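Local coordinates for bifunctional GH43-CE protein (Bacteroides eggerthii, PDB 6MLY), which probably cleaves beta-1,4-linked xylose from xylan-type chains through its family 43 glycoside hydrolase domain, which is joined to a carbohydrate esterase domain, at residues A[142-147]-A[154-159]; A[94-99]-A[110-115]. One frame throughout, in Å; residues are numbered along the deposited sequence.

Contact 1 (A[142-147]-A[154-159]); sequences HDHSFF and IYMIYG
Phe147 and Tyr155 form an antiparallel hydrogen-bonded pair where strands 145-147 and 154-158 run side by side, their axes 4.6 Å apart and their directions 162° from one another. Tyr155 N gives a bond of 3.1 Å to Phe147 O, and the return bond from Phe147 N to Tyr155 O is weak. Ser145 N reaches Ile157 O at 3.1 Å. Past the paired strands, Gly159 N meets His142 O at 3.0 Å, and CB of Tyr158 lies beside the same oxygen. Among the side chains, Met156 and His144 make the main meeting. CG of Met156 stands anti to the backbone N (chi1 -173°) and the chain bends at chi3, bringing SD to 4.5 Å from the centroid of the His144 ring, on an oblique sulfur-aromatic approach. CG of Met156 also lies 3.8 Å from His144 CB. The two segments form a beta hairpin, two adjacent strands of a blade in the five-bladed beta-propeller characteristic of family 43 hydrolases, with strand 164-167 on the far side of 154-158. The His144 ring is held at both nitrogens, ND1 by Tyr141 O and NE2 by Ser110 OG. Ahead of the strand, Asp143, predicted to tune the catalytic acid and orient substrate, sets OD1 over the centre of the His142 ring, 3.1 Å above its plane. Phe146 turns its ring away from Met156 to meet Phe121 edge-to-face, leaving its CB 4.4 Å from Met156 CG.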
loop_
_atom_site.group_PDB
_atom_site.type_symbol
_atom_site.label_atom_id
_atom_site.label_comp_id
_atom_site.label_asym_id
_atom_site.label_seq_id
_atom_site.Cartn_x
_atom_site.Cartn_y
_atom_site.Cartn_z
ATOM N N HIS A 142 -17.176 4.930 -29.237
ATOM C CA HIS A 142 -16.295 5.379 -28.161
ATOM C C HIS A 142 -16.988 6.486 -27.356
ATOM O O HIS A 142 -17.235 7.572 -27.875
ATOM C CB HIS A 142 -14.938 5.804 -28.754
ATOM C CG HIS A 142 -13.868 6.092 -27.755
ATOM N ND1 HIS A 142 -13.142 5.092 -27.135
ATOM C CD2 HIS A 142 -13.370 7.262 -27.295
ATOM C CE1 HIS A 142 -12.254 5.633 -26.321
ATOM N NE2 HIS A 142 -12.373 6.965 -26.401
ATOM N N ASP A 143 -17.287 6.186 -26.085
ATOM C CA ASP A 143 -17.867 7.132 -25.127
ATOM C C ASP A 143 -19.152 7.719 -25.712
ATOM O O ASP A 143 -19.345 8.936 -25.709
ATOM C CB ASP A 143 -16.901 8.268 -24.789
ATOM C CG ASP A 143 -15.508 7.804 -24.420
ATOM O OD1 ASP A 143 -15.156 6.663 -24.778
ATOM O OD2 ASP A 143 -14.789 8.592 -23.783
ATOM N N HIS A 144 -20.006 6.831 -26.231
ATOM C CA HIS A 144 -21.253 7.212 -26.861
ATOM C C HIS A 144 -22.239 7.690 -25.792
ATOM O O HIS A 144 -22.256 7.177 -24.679
ATOM C CB HIS A 144 -21.819 6.044 -27.683
ATOM C CG HIS A 144 -22.228 4.858 -26.872
ATOM N ND1 HIS A 144 -21.532 3.663 -26.904
ATOM C CD2 HIS A 144 -23.253 4.671 -26.011
ATOM C CE1 HIS A 144 -22.113 2.795 -26.099
ATOM N NE2 HIS A 144 -23.169 3.389 -25.537
ATOM N N SER A 145 -23.064 8.673 -26.159
ATOM C CA SER A 145 -24.126 9.193 -25.309
ATOM C C SER A 145 -25.428 9.245 -26.112
ATOM O O SER A 145 -25.725 10.256 -26.721
ATOM C CB SER A 145 -23.750 10.546 -24.756
ATOM O OG SER A 145 -24.868 11.191 -24.163
ATOM N N PHE A 146 -26.173 8.132 -26.111
ATOM C CA PHE A 146 -27.471 8.026 -26.786
ATOM C C PHE A 146 -28.496 8.885 -26.034
ATOM O O PHE A 146 -28.320 9.162 -24.838
ATOM C CB PHE A 146 -27.911 6.563 -26.909
ATOM C CG PHE A 146 -28.423 5.933 -25.639
ATOM C CD1 PHE A 146 -29.766 6.000 -25.304
ATOM C CD2 PHE A 146 -27.568 5.259 -24.779
ATOM C CE1 PHE A 146 -30.240 5.419 -24.136
ATOM C CE2 PHE A 146 -28.044 4.677 -23.613
ATOM C CZ PHE A 146 -29.379 4.756 -23.294
ATOM N N PHE A 147 -29.556 9.291 -26.754
ATOM C CA PHE A 147 -30.507 10.305 -26.301
ATOM C C PHE A 147 -31.840 10.155 -27.041
ATOM O O PHE A 147 -31.860 10.032 -28.267
ATOM C CB PHE A 147 -29.931 11.700 -26.551
ATOM C CG PHE A 147 -30.730 12.832 -25.956
ATOM C CD1 PHE A 147 -31.758 13.428 -26.670
ATOM C CD2 PHE A 147 -30.450 13.304 -24.682
ATOM C CE1 PHE A 147 -32.492 14.470 -26.124
ATOM C CE2 PHE A 147 -31.180 14.351 -24.139
ATOM C CZ PHE A 147 -32.202 14.929 -24.859
ATOM N N ILE A 154 -34.073 8.377 -31.901
ATOM C CA ILE A 154 -33.034 8.057 -30.918
ATOM C C ILE A 154 -31.669 8.318 -31.561
ATOM O O ILE A 154 -31.215 7.523 -32.386
ATOM C CB ILE A 154 -33.150 6.599 -30.434
ATOM C CG1 ILE A 154 -34.590 6.229 -30.066
ATOM C CG2 ILE A 154 -32.188 6.336 -29.283
ATOM C CD1 ILE A 154 -34.848 4.744 -30.047
ATOM N N TYR A 155 -31.030 9.427 -31.165
ATOM C CA TYR A 155 -29.706 9.825 -31.658
ATOM C C TYR A 155 -28.618 9.132 -30.829
ATOM O O TYR A 155 -28.923 8.409 -29.889
ATOM C CB TYR A 155 -29.587 11.351 -31.636
ATOM C CG TYR A 155 -30.616 12.028 -32.502
ATOM C CD1 TYR A 155 -30.428 12.144 -33.870
ATOM C CD2 TYR A 155 -31.803 12.501 -31.969
ATOM C CE1 TYR A 155 -31.379 12.740 -34.681
ATOM C CE2 TYR A 155 -32.764 13.100 -32.765
ATOM C CZ TYR A 155 -32.549 13.220 -34.126
ATOM O OH TYR A 155 -33.491 13.808 -34.922
ATOM N N MET A 156 -27.359 9.352 -31.228
ATOM C CA MET A 156 -26.170 8.874 -30.522
ATOM C C MET A 156 -24.960 9.687 -30.995
ATOM O O MET A 156 -24.705 9.762 -32.190
ATOM C CB MET A 156 -25.930 7.385 -30.798
ATOM C CG MET A 156 -24.803 6.779 -29.969
ATOM S SD MET A 156 -24.766 4.954 -29.980
ATOM C CE MET A 156 -24.640 4.628 -31.739
ATOM N N ILE A 157 -24.246 10.304 -30.043
ATOM C CA ILE A 157 -22.997 11.053 -30.278
ATOM C C ILE A 157 -21.842 10.180 -29.776
ATOM O O ILE A 157 -22.106 9.261 -29.018
ATOM C CB ILE A 157 -23.080 12.432 -29.587
ATOM C CG1 ILE A 157 -24.204 13.274 -30.205
ATOM C CG2 ILE A 157 -21.747 13.168 -29.614
ATOM C CD1 ILE A 157 -24.472 14.587 -29.500
ATOM N N TYR A 158 -20.597 10.431 -30.229
ATOM C CA TYR A 158 -19.383 9.667 -29.782
ATOM C C TYR A 158 -18.093 10.229 -30.405
ATOM O O TYR A 158 -18.148 11.018 -31.342
ATOM C CB TYR A 158 -19.508 8.188 -30.161
ATOM C CG TYR A 158 -19.929 7.962 -31.591
ATOM C CD1 TYR A 158 -19.000 7.980 -32.619
ATOM C CD2 TYR A 158 -21.261 7.760 -31.923
ATOM C CE1 TYR A 158 -19.378 7.786 -33.937
ATOM C CE2 TYR A 158 -21.655 7.569 -33.238
ATOM C CZ TYR A 158 -20.710 7.584 -34.249
ATOM O OH TYR A 158 -21.085 7.401 -35.548
ATOM N N GLY A 159 -16.935 9.788 -29.883
ATOM C CA GLY A 159 -15.603 10.089 -30.453
ATOM C C GLY A 159 -14.577 10.467 -29.393
ATOM O O GLY A 159 -13.562 11.116 -29.695
#

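Contact 2 (A[94-99]-A[110-115]); sequences GSWASC and STFAQT
Cys99 and Ser110 pair through two backbone bonds in a blade of the family 43 beta-propeller, where the loop 94-98 leads into strand 99-103 alongside strand 106-113. Cys99 N to Ser110 O and Ser110 N to Cys99 O both measure 2.9 Å. Farther along, Trp96 N points almost straight at Phe112 O, with 172° at the hydrogen, and Thr111 OG1 sits 2.9 Å from Trp96 O. Gly94 N closes the loop on Thr115 OG1, a hydroxyl also bonded to Thr90. The indole NE1 of Trp96 is bonded to Gly92 O. Aromatic packing centres on Trp96. Its CB lies over the face of the Phe112 ring, a CH-pi contact 3.9 Å from the centroid. Phe112 CG takes the position between backbone N and carbonyl carbon (chi1 64°), turning the ring under Trp96 and Ala97. Gln114 runs extended beyond CG, and its NE2 rests 3.1 Å above the indole plane, offset toward the rim. Replacing Trp96 by an alanine would probably leave the Gln114 amide without the indole beneath it and Gly92 O without its NE1 donor. The plane of that amide is turned 76° to the indole, with NE2 nearest CZ3 and CH2.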
loop_
_atom_site.group_PDB
_atom_site.type_symbol
_atom_site.label_atom_id
_atom_site.label_comp_id
_atom_site.label_asym_id
_atom_site.label_seq_id
_atom_site.Cartn_x
_atom_site.Cartn_y
_atom_site.Cartn_z
ATOM N N GLY A 94 -12.283 -4.310 -21.286
ATOM C CA GLY A 94 -13.623 -4.723 -20.862
ATOM C C GLY A 94 -14.655 -3.622 -21.062
ATOM O O GLY A 94 -14.480 -2.734 -21.913
ATOM N N SER A 95 -15.723 -3.678 -20.258
ATOM C CA SER A 95 -16.831 -2.740 -20.349
ATOM C C SER A 95 -16.393 -1.356 -19.859
ATOM O O SER A 95 -16.031 -1.190 -18.710
ATOM C CB SER A 95 -18.039 -3.234 -19.598
ATOM O OG SER A 95 -17.805 -3.279 -18.203
ATOM N N TRP A 96 -16.485 -0.369 -20.756
ATOM C CA TRP A 96 -16.026 1.004 -20.536
ATOM C C TRP A 96 -17.223 1.930 -20.240
ATOM O O TRP A 96 -18.274 1.463 -19.769
ATOM C CB TRP A 96 -15.179 1.439 -21.747
ATOM C CG TRP A 96 -13.717 1.172 -21.558
ATOM C CD1 TRP A 96 -13.167 0.272 -20.697
ATOM C CD2 TRP A 96 -12.614 1.808 -22.230
ATOM N NE1 TRP A 96 -11.805 0.315 -20.775
ATOM C CE2 TRP A 96 -11.433 1.240 -21.710
ATOM C CE3 TRP A 96 -12.502 2.796 -23.216
ATOM C CZ2 TRP A 96 -10.163 1.621 -22.140
ATOM C CZ3 TRP A 96 -11.246 3.177 -23.639
ATOM C CH2 TRP A 96 -10.094 2.595 -23.109
ATOM N N ALA A 97 -17.035 3.243 -20.455
ATOM C CA ALA A 97 -18.029 4.282 -20.165
ATOM C C ALA A 97 -19.407 3.862 -20.685
ATOM O O ALA A 97 -19.552 3.456 -21.835
ATOM C CB ALA A 97 -17.605 5.596 -20.772
ATOM N N SER A 98 -20.404 3.968 -19.802
ATOM C CA SER A 98 -21.763 3.570 -20.065
ATOM C C SER A 98 -22.634 4.823 -20.148
ATOM O O SER A 98 -22.204 5.913 -19.779
ATOM C CB SER A 98 -22.268 2.610 -19.008
ATOM O OG SER A 98 -22.289 3.212 -17.723
ATOM N N CYS A 99 -23.859 4.629 -20.643
ATOM C CA CYS A 99 -24.855 5.670 -20.800
ATOM C C CYS A 99 -26.141 5.199 -20.113
ATOM O O CYS A 99 -26.664 4.140 -20.465
ATOM C CB CYS A 99 -25.087 5.947 -22.281
ATOM S SG CYS A 99 -26.053 7.442 -22.608
ATOM N N SER A 110 -26.507 1.523 -21.643
ATOM C CA SER A 110 -25.619 1.095 -22.723
ATOM C C SER A 110 -24.165 1.072 -22.237
ATOM O O SER A 110 -23.786 1.867 -21.387
ATOM C CB SER A 110 -25.757 1.990 -23.925
ATOM O OG SER A 110 -25.019 3.191 -23.753
ATOM N N THR A 111 -23.370 0.158 -22.805
ATOM C CA THR A 111 -21.915 0.238 -22.769
ATOM C C THR A 111 -21.341 -0.386 -24.046
ATOM O O THR A 111 -22.067 -0.979 -24.846
ATOM C CB THR A 111 -21.336 -0.424 -21.510
ATOM O OG1 THR A 111 -19.936 -0.144 -21.479
ATOM C CG2 THR A 111 -21.542 -1.921 -21.459
ATOM N N PHE A 112 -20.021 -0.239 -24.200
ATOM C CA PHE A 112 -19.225 -0.808 -25.288
ATOM C C PHE A 112 -17.993 -1.487 -24.679
ATOM O O PHE A 112 -17.719 -1.316 -23.487
ATOM C CB PHE A 112 -18.798 0.283 -26.273
ATOM C CG PHE A 112 -17.876 1.317 -25.680
ATOM C CD1 PHE A 112 -16.518 1.299 -25.953
ATOM C CD2 PHE A 112 -18.361 2.294 -24.824
ATOM C CE1 PHE A 112 -15.668 2.239 -25.390
ATOM C CE2 PHE A 112 -17.509 3.232 -24.260
ATOM C CZ PHE A 112 -16.165 3.206 -24.547
ATOM N N ALA A 113 -17.249 -2.233 -25.502
ATOM C CA ALA A 113 -16.025 -2.892 -25.050
ATOM C C ALA A 113 -15.130 -3.248 -26.243
ATOM O O ALA A 113 -15.576 -3.901 -27.187
ATOM C CB ALA A 113 -16.371 -4.121 -24.245
ATOM N N GLN A 114 -13.857 -2.841 -26.148
ATOM C CA GLN A 114 -12.793 -3.181 -27.104
ATOM C C GLN A 114 -12.400 -4.658 -26.957
ATOM O O GLN A 114 -11.836 -5.238 -27.880
ATOM C CB GLN A 114 -11.578 -2.276 -26.891
ATOM C CG GLN A 114 -11.886 -0.804 -27.117
ATOM C CD GLN A 114 -10.721 0.088 -26.775
ATOM O OE1 GLN A 114 -9.793 0.255 -27.563
ATOM N NE2 GLN A 114 -10.770 0.679 -25.590
ATOM N N THR A 115 -12.714 -5.254 -25.800
ATOM C CA THR A 115 -12.520 -6.680 -25.547
ATOM C C THR A 115 -13.228 -7.538 -26.609
ATOM O O THR A 115 -12.773 -8.648 -26.872
ATOM C CB THR A 115 -12.986 -7.051 -24.132
ATOM O OG1 THR A 115 -12.188 -6.310 -23.208
ATOM C CG2 THR A 115 -12.875 -8.531 -23.831
#

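In the fold
Both contacts lie in the family 43 domain and join neighbouring antiparallel segments, but in different sheets: contact 1 pairs strand 145-148 with strand 154-158, while contact 2 lays the loop 94-98 and the start of strand 99-103 along strand 106-113. Contact 2 is the more buried; contact 1 is partly buried, with His142 and Gly159 exposed. Contact 1 rests mainly on backbone bonds and a sulfur-aromatic approach, whereas contact 2 adds hydroxyl bonds and aromatic packing in an irregular loop. They touch directly, through the bond between His144 and Ser110 and the packing of Phe146 on Cys99. Contact 1 holds Asp143, predicted to be important for catalysis, and Phe112 of contact 2 packs against it.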